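Local coordinates for protein citrate synthase (Thermotoga maritima, PDB 2P2W) that probably catalyses the condensation of oxaloacetate with acetyl-CoA and water, giving citrate and CoA in the tricarboxylic acid cycle, at residues Met174-Asn179 with Asp257-Phe262; Ile31-Leu36 with Phe170-Glu175. All coordinates share one frame; numbering follows the deposited sequence.

Interaction 1 of 2, residues Met174-Asn179 with Asp257-Phe262; sequences MEQDIN and DPRAVF. With FLC (citrate anion), chain B.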
loop_
_atom_site.group_PDB
_atom_site.type_symbol
_atom_site.label_atom_id
_atom_site.label_comp_id
_atom_site.label_asym_id
_atom_site.label_seq_id
_atom_site.Cartn_x
_atom_site.Cartn_y
_atom_site.Cartn_z
ATOM N N MET A 174 14.309 4.161 12.282
ATOM C CA MET A 174 14.602 3.708 10.929
ATOM C C MET A 174 14.178 2.294 10.571
ATOM O O MET A 174 13.777 2.038 9.435
ATOM C CB MET A 174 16.096 3.820 10.634
ATOM C CG MET A 174 16.578 5.208 10.314
ATOM S SD MET A 174 18.300 5.152 9.795
ATOM C CE MET A 174 18.625 6.893 9.587
ATOM N N GLU A 175 14.245 1.377 11.526
ATOM C CA GLU A 175 13.947 -0.010 11.202
ATOM C C GLU A 175 13.506 -0.902 12.358
ATOM O O GLU A 175 13.984 -0.749 13.481
ATOM C CB GLU A 175 15.208 -0.606 10.563
ATOM C CG GLU A 175 15.379 -2.102 10.724
ATOM C CD GLU A 175 14.459 -2.885 9.823
ATOM O OE1 GLU A 175 13.973 -2.300 8.835
ATOM O OE2 GLU A 175 14.234 -4.086 10.101
ATOM N N GLN A 176 12.589 -1.829 12.077
ATOM C CA GLN A 176 12.157 -2.789 13.091
ATOM C C GLN A 176 11.438 -4.034 12.577
ATOM O O GLN A 176 10.245 -4.235 12.817
ATOM C CB GLN A 176 11.306 -2.140 14.187
ATOM C CG GLN A 176 11.080 -3.131 15.341
ATOM C CD GLN A 176 10.745 -2.471 16.662
ATOM O OE1 GLN A 176 11.632 -2.072 17.417
ATOM N NE2 GLN A 176 9.453 -2.355 16.946
ATOM N N ASP A 177 12.184 -4.867 11.862
ATOM C CA ASP A 177 11.664 -6.132 11.359
ATOM C C ASP A 177 10.414 -5.999 10.483
ATOM O O ASP A 177 10.245 -5.010 9.765
ATOM C CB ASP A 177 11.398 -7.057 12.557
ATOM C CG ASP A 177 11.379 -8.527 12.180
ATOM O OD1 ASP A 177 12.304 -8.978 11.473
ATOM O OD2 ASP A 177 10.439 -9.230 12.605
ATOM N N ILE A 178 9.528 -6.990 10.555
ATOM C CA ILE A 178 8.336 -6.982 9.718
ATOM C C ILE A 178 7.074 -6.419 10.363
ATOM O O ILE A 178 6.086 -7.133 10.565
ATOM C CB ILE A 178 8.045 -8.400 9.179
ATOM C CG1 ILE A 178 9.360 -9.098 8.816
ATOM C CG2 ILE A 178 7.162 -8.311 7.943
ATOM C CD1 ILE A 178 10.205 -8.371 7.768
ATOM N N ASN A 179 7.114 -5.129 10.681
ATOM C CA ASN A 179 5.969 -4.452 11.270
ATOM C C ASN A 179 4.950 -4.262 10.147
ATOM O O ASN A 179 5.250 -4.529 8.982
ATOM C CB ASN A 179 6.410 -3.109 11.853
ATOM C CG ASN A 179 7.209 -2.289 10.866
ATOM O OD1 ASN A 179 6.650 -1.602 10.015
ATOM N ND2 ASN A 179 8.531 -2.377 10.962
ATOM N N ASP A 257 10.116 -1.144 25.502
ATOM C CA ASP A 257 10.555 -0.910 24.130
ATOM C C ASP A 257 11.819 -0.065 24.325
ATOM O O ASP A 257 11.743 1.046 24.843
ATOM C CB ASP A 257 9.449 -0.134 23.393
ATOM C CG ASP A 257 9.819 0.256 21.970
ATOM O OD1 ASP A 257 11.019 0.407 21.650
ATOM O OD2 ASP A 257 8.876 0.429 21.163
ATOM N N PRO A 258 12.996 -0.587 23.926
ATOM C CA PRO A 258 14.263 0.145 24.082
ATOM C C PRO A 258 14.279 1.549 23.477
ATOM O O PRO A 258 14.969 2.443 23.981
ATOM C CB PRO A 258 15.288 -0.787 23.433
ATOM C CG PRO A 258 14.482 -1.482 22.377
ATOM C CD PRO A 258 13.188 -1.789 23.094
ATOM N N ARG A 259 13.529 1.741 22.397
ATOM C CA ARG A 259 13.455 3.051 21.754
ATOM C C ARG A 259 12.663 4.006 22.651
ATOM O O ARG A 259 12.987 5.192 22.747
ATOM C CB ARG A 259 12.772 2.929 20.392
ATOM C CG ARG A 259 13.436 1.922 19.460
ATOM C CD ARG A 259 12.519 1.587 18.297
ATOM N NE ARG A 259 11.228 1.093 18.772
ATOM C CZ ARG A 259 10.189 0.838 17.985
ATOM N NH1 ARG A 259 10.288 1.026 16.675
ATOM N NH2 ARG A 259 9.048 0.404 18.508
ATOM N N ALA A 260 11.624 3.490 23.305
ATOM C CA ALA A 260 10.813 4.315 24.201
ATOM C C ALA A 260 11.657 4.716 25.413
ATOM O O ALA A 260 11.599 5.855 25.876
ATOM C CB ALA A 260 9.568 3.545 24.657
ATOM N N VAL A 261 12.439 3.770 25.923
ATOM C CA VAL A 261 13.302 4.031 27.069
ATOM C C VAL A 261 14.311 5.125 26.727
ATOM O O VAL A 261 14.526 6.057 27.512
ATOM C CB VAL A 261 14.065 2.756 27.490
ATOM C CG1 VAL A 261 15.069 3.085 28.587
ATOM C CG2 VAL A 261 13.073 1.695 27.969
ATOM N N PHE A 262 14.925 5.011 25.552
ATOM C CA PHE A 262 15.905 5.993 25.108
ATOM C C PHE A 262 15.261 7.381 25.025
ATOM O O PHE A 262 15.781 8.347 25.587
ATOM C CB PHE A 262 16.483 5.587 23.739
ATOM C CG PHE A 262 17.644 6.432 23.287
ATOM C CD1 PHE A 262 17.456 7.758 22.899
ATOM C CD2 PHE A 262 18.932 5.905 23.255
ATOM C CE1 PHE A 262 18.531 8.544 22.488
ATOM C CE2 PHE A 262 20.018 6.681 22.845
ATOM C CZ PHE A 262 19.818 8.003 22.461
HETATM C CAC FLC B . 4.433 1.249 16.560
HETATM C CA FLC B . 5.549 1.068 15.527
HETATM C CB FLC B . 6.243 -0.297 15.587
HETATM C CBC FLC B . 7.397 -0.276 14.582
HETATM C CG FLC B . 5.248 -1.411 15.239
HETATM C CGC FLC B . 5.849 -2.820 15.243
HETATM O OA1 FLC B . 4.624 0.791 17.708
HETATM O OA2 FLC B . 3.413 1.860 16.177
HETATM O OB1 FLC B . 7.125 -0.530 13.389
HETATM O OB2 FLC B . 8.528 0.016 15.028
HETATM O OG1 FLC B . 5.057 -3.764 15.034
HETATM O OG2 FLC B . 7.080 -2.937 15.436
HETATM O OHB FLC B . 6.755 -0.506 16.906
HETATM O O HOH W 1 12.666 1.400 14.674
#
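The carboxamide of Gln176 lies over one face of the Arg259 guanidinium, with Gln176 OE1 3.3 Å above the guanidinium plane near its centre and the two planes 37° apart. The rim of this cation holds the Asp257 carboxylate, the citrate and a water bridging Arg259 NH1 to Glu175 O. Gln176 NE2 comes within 3.2 Å of Arg259 NH2, but both are donors, and Gln176 OE1 meets the cation at a poor angle, so no hydrogen bond forms. Gln176 NE2 bonds instead to citrate OG2 at 2.9 Å, Arg259 NH1 to citrate OB2 at 2.6 Å, and Arg259 NH2 to citrate OHB. Asp257 fixes the arginine side-on, Arg259 NE meeting the syn lone pair of Asp257 OD1 at 3.0 Å and Arg259 NH2 meeting Asp257 OD2 at 2.7 Å in a salt bridge. Asp257 OD1 also accepts from Arg259 N, the N-cap bond of helix 258-270, and the bent arginine chain (chi3 -56°) folds the guanidinium back onto this cap. Gln176 OE1 is itself hydrogen-bonded to Tyr253 OH. Arg325 and His250, a predicted active-site residue, also bond the citrate, as does Arg344 of the second subunit. The two side chains line the citrate pocket, consistent with a citrate synthase active site, and join the loop between helices 163-173 and 180-189 to the start of helix 258-270, with Leu26 of strand 25-28 and Arg325 of helix 317-337 packed against both.

Interaction 2 of 2, residues Ile31-Leu36 with Phe170-Glu175; sequences IPVEEL and FILLME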
loop_
_atom_site.group_PDB
_atom_site.type_symbol
_atom_site.label_atom_id
_atom_site.label_comp_id
_atom_site.label_asym_id
_atom_site.label_seq_id
_atom_site.Cartn_x
_atom_site.Cartn_y
_atom_site.Cartn_z
ATOM N N ILE A 31 24.248 -4.395 15.610
ATOM C CA ILE A 31 24.579 -3.313 16.531
ATOM C C ILE A 31 23.341 -2.816 17.275
ATOM O O ILE A 31 22.295 -2.568 16.667
ATOM C CB ILE A 31 25.219 -2.120 15.779
ATOM C CG1 ILE A 31 26.476 -2.583 15.038
ATOM C CG2 ILE A 31 25.574 -1.007 16.762
ATOM C CD1 ILE A 31 27.203 -1.465 14.297
ATOM N N PRO A 32 23.445 -2.663 18.607
ATOM C CA PRO A 32 22.319 -2.190 19.418
ATOM C C PRO A 32 21.847 -0.831 18.901
ATOM O O PRO A 32 22.661 0.057 18.650
ATOM C CB PRO A 32 22.917 -2.095 20.821
ATOM C CG PRO A 32 23.976 -3.155 20.808
ATOM C CD PRO A 32 24.616 -2.947 19.455
ATOM N N VAL A 33 20.536 -0.671 18.746
ATOM C CA VAL A 33 19.983 0.580 18.237
ATOM C C VAL A 33 20.353 1.812 19.073
ATOM O O VAL A 33 20.558 2.895 18.519
ATOM C CB VAL A 33 18.438 0.494 18.109
ATOM C CG1 VAL A 33 17.798 0.453 19.491
ATOM C CG2 VAL A 33 17.914 1.672 17.291
ATOM N N GLU A 34 20.442 1.661 20.395
ATOM C CA GLU A 34 20.791 2.808 21.235
ATOM C C GLU A 34 22.231 3.259 21.019
ATOM O O GLU A 34 22.551 4.429 21.202
ATOM C CB GLU A 34 20.553 2.514 22.725
ATOM C CG GLU A 34 20.952 1.139 23.176
ATOM C CD GLU A 34 19.852 0.123 22.935
ATOM O OE1 GLU A 34 18.838 0.141 23.675
ATOM O OE2 GLU A 34 19.999 -0.683 22.000
ATOM N N GLU A 35 23.105 2.338 20.633
ATOM C CA GLU A 35 24.487 2.715 20.374
ATOM C C GLU A 35 24.514 3.647 19.165
ATOM O O GLU A 35 25.180 4.685 19.172
ATOM C CB GLU A 35 25.339 1.483 20.084
ATOM C CG GLU A 35 26.028 0.915 21.297
ATOM C CD GLU A 35 27.507 0.711 21.051
ATOM O OE1 GLU A 35 27.882 -0.377 20.560
ATOM O OE2 GLU A 35 28.289 1.644 21.340
ATOM N N LEU A 36 23.781 3.269 18.124
ATOM C CA LEU A 36 23.723 4.082 16.915
ATOM C C LEU A 36 23.015 5.409 17.185
ATOM O O LEU A 36 23.487 6.468 16.772
ATOM C CB LEU A 36 23.011 3.306 15.799
ATOM C CG LEU A 36 23.784 2.071 15.324
ATOM C CD1 LEU A 36 22.889 1.148 14.525
ATOM C CD2 LEU A 36 24.976 2.530 14.493
ATOM N N PHE A 170 15.238 9.868 14.808
ATOM C CA PHE A 170 15.130 9.264 13.482
ATOM C C PHE A 170 15.842 7.913 13.449
ATOM O O PHE A 170 15.298 6.922 12.960
ATOM C CB PHE A 170 15.736 10.171 12.410
ATOM C CG PHE A 170 14.862 11.329 12.017
ATOM C CD1 PHE A 170 13.478 11.193 11.956
ATOM C CD2 PHE A 170 15.435 12.540 11.632
ATOM C CE1 PHE A 170 12.676 12.245 11.514
ATOM C CE2 PHE A 170 14.646 13.596 11.189
ATOM C CZ PHE A 170 13.262 13.449 11.128
ATOM N N ILE A 171 17.063 7.880 13.970
ATOM C CA ILE A 171 17.844 6.652 13.995
ATOM C C ILE A 171 17.077 5.531 14.704
ATOM O O ILE A 171 17.032 4.401 14.222
ATOM C CB ILE A 171 19.210 6.887 14.689
ATOM C CG1 ILE A 171 20.030 7.893 13.876
ATOM C CG2 ILE A 171 19.965 5.572 14.835
ATOM C CD1 ILE A 171 21.326 8.324 14.541
ATOM N N LEU A 172 16.462 5.851 15.837
ATOM C CA LEU A 172 15.693 4.860 16.590
ATOM C C LEU A 172 14.489 4.322 15.807
ATOM O O LEU A 172 14.052 3.193 16.030
ATOM C CB LEU A 172 15.182 5.466 17.900
ATOM C CG LEU A 172 16.202 5.793 18.989
ATOM C CD1 LEU A 172 15.517 6.542 20.129
ATOM C CD2 LEU A 172 16.823 4.503 19.492
ATOM N N LEU A 173 13.966 5.132 14.891
ATOM C CA LEU A 173 12.789 4.765 14.107
ATOM C C LEU A 173 13.052 4.239 12.695
ATOM O O LEU A 173 12.113 3.901 11.982
ATOM C CB LEU A 173 11.856 5.978 13.999
ATOM C CG LEU A 173 11.286 6.557 15.295
ATOM C CD1 LEU A 173 10.735 7.961 15.039
ATOM C CD2 LEU A 173 10.195 5.637 15.826
ATOM N N MET A 174 14.309 4.161 12.282
ATOM C CA MET A 174 14.602 3.708 10.929
ATOM C C MET A 174 14.178 2.294 10.571
ATOM O O MET A 174 13.777 2.038 9.435
ATOM C CB MET A 174 16.096 3.820 10.634
ATOM C CG MET A 174 16.578 5.208 10.314
ATOM S SD MET A 174 18.300 5.152 9.795
ATOM C CE MET A 174 18.625 6.893 9.587
ATOM N N GLU A 175 14.245 1.377 11.526
ATOM C CA GLU A 175 13.947 -0.010 11.202
ATOM C C GLU A 175 13.506 -0.902 12.358
ATOM O O GLU A 175 13.984 -0.749 13.481
ATOM C CB GLU A 175 15.208 -0.606 10.563
ATOM C CG GLU A 175 15.379 -2.102 10.724
ATOM C CD GLU A 175 14.459 -2.885 9.823
ATOM O OE1 GLU A 175 13.973 -2.300 8.835
ATOM O OE2 GLU A 175 14.234 -4.086 10.101
#
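Val33 and Leu172 bring their CA atoms to 6.3 Å, and Leu36 and Ile171 bring theirs to 7.0 Å, so the first turn of helix 33-39 lies against the end of helix 163-173. The pairing runs in opposite senses: three residues forward in the first segment go with one residue back in the second. Pro32 occupies the N-cap position, so Val33 is the first residue of the helix; its CB is directed toward the other segment. At Val33, chi1 of 70° sets CG1 between the backbone N and the carbonyl carbon and leaves CG2 anti to the N; that CG2 reaches Leu172 CD2 at 3.7 Å, the two side chains crossing at about a right angle. The same methyl comes within 3.9 Å of Leu172 CA, evidence that it sits down against the main chain. Ile171 serves the other pair with two ends: its CG2 packs on Leu36 CB at 3.9 Å, while its CD1 touches Leu36 O at 3.6 Å. Tyr28 adjoins both Val33 and Leu36, and its hydroxyl is hydrogen-bonded to Ile171 O and Glu175 N. With no hydrogen bond between the segments and all four contacting residues buried, the join depends on apolar side-chain fit, while strand 25-28 bonds to both sides, Tyr28 OH to 170-175 and the Leu26 backbone to Val33.

How the interactions relate
Segment 31-36, strand 31-32 and the start of the first helix, comes first of the four, and interaction 2 closes a loop of 133 residues when helix 163-173 returns to it. The chain then runs into 174-179, sharing Met174 and Glu175, and interaction 1 closes a second loop of 77 residues at 257-262. The loops follow one another with this short overlap, neither nesting nor crossing. The contact centres lie about 8 Å apart, and the outer segments meet: Phe262 CE2 is 3.8 Å from Glu34 O. Phe262 CD1 also packs on Leu172 CD1 of 170-175 at 3.6 Å. Helices 33-39, 163-173 and 258-270 are thereby gathered, the start of 258-270 and the loop after 163-173 facing the citrate.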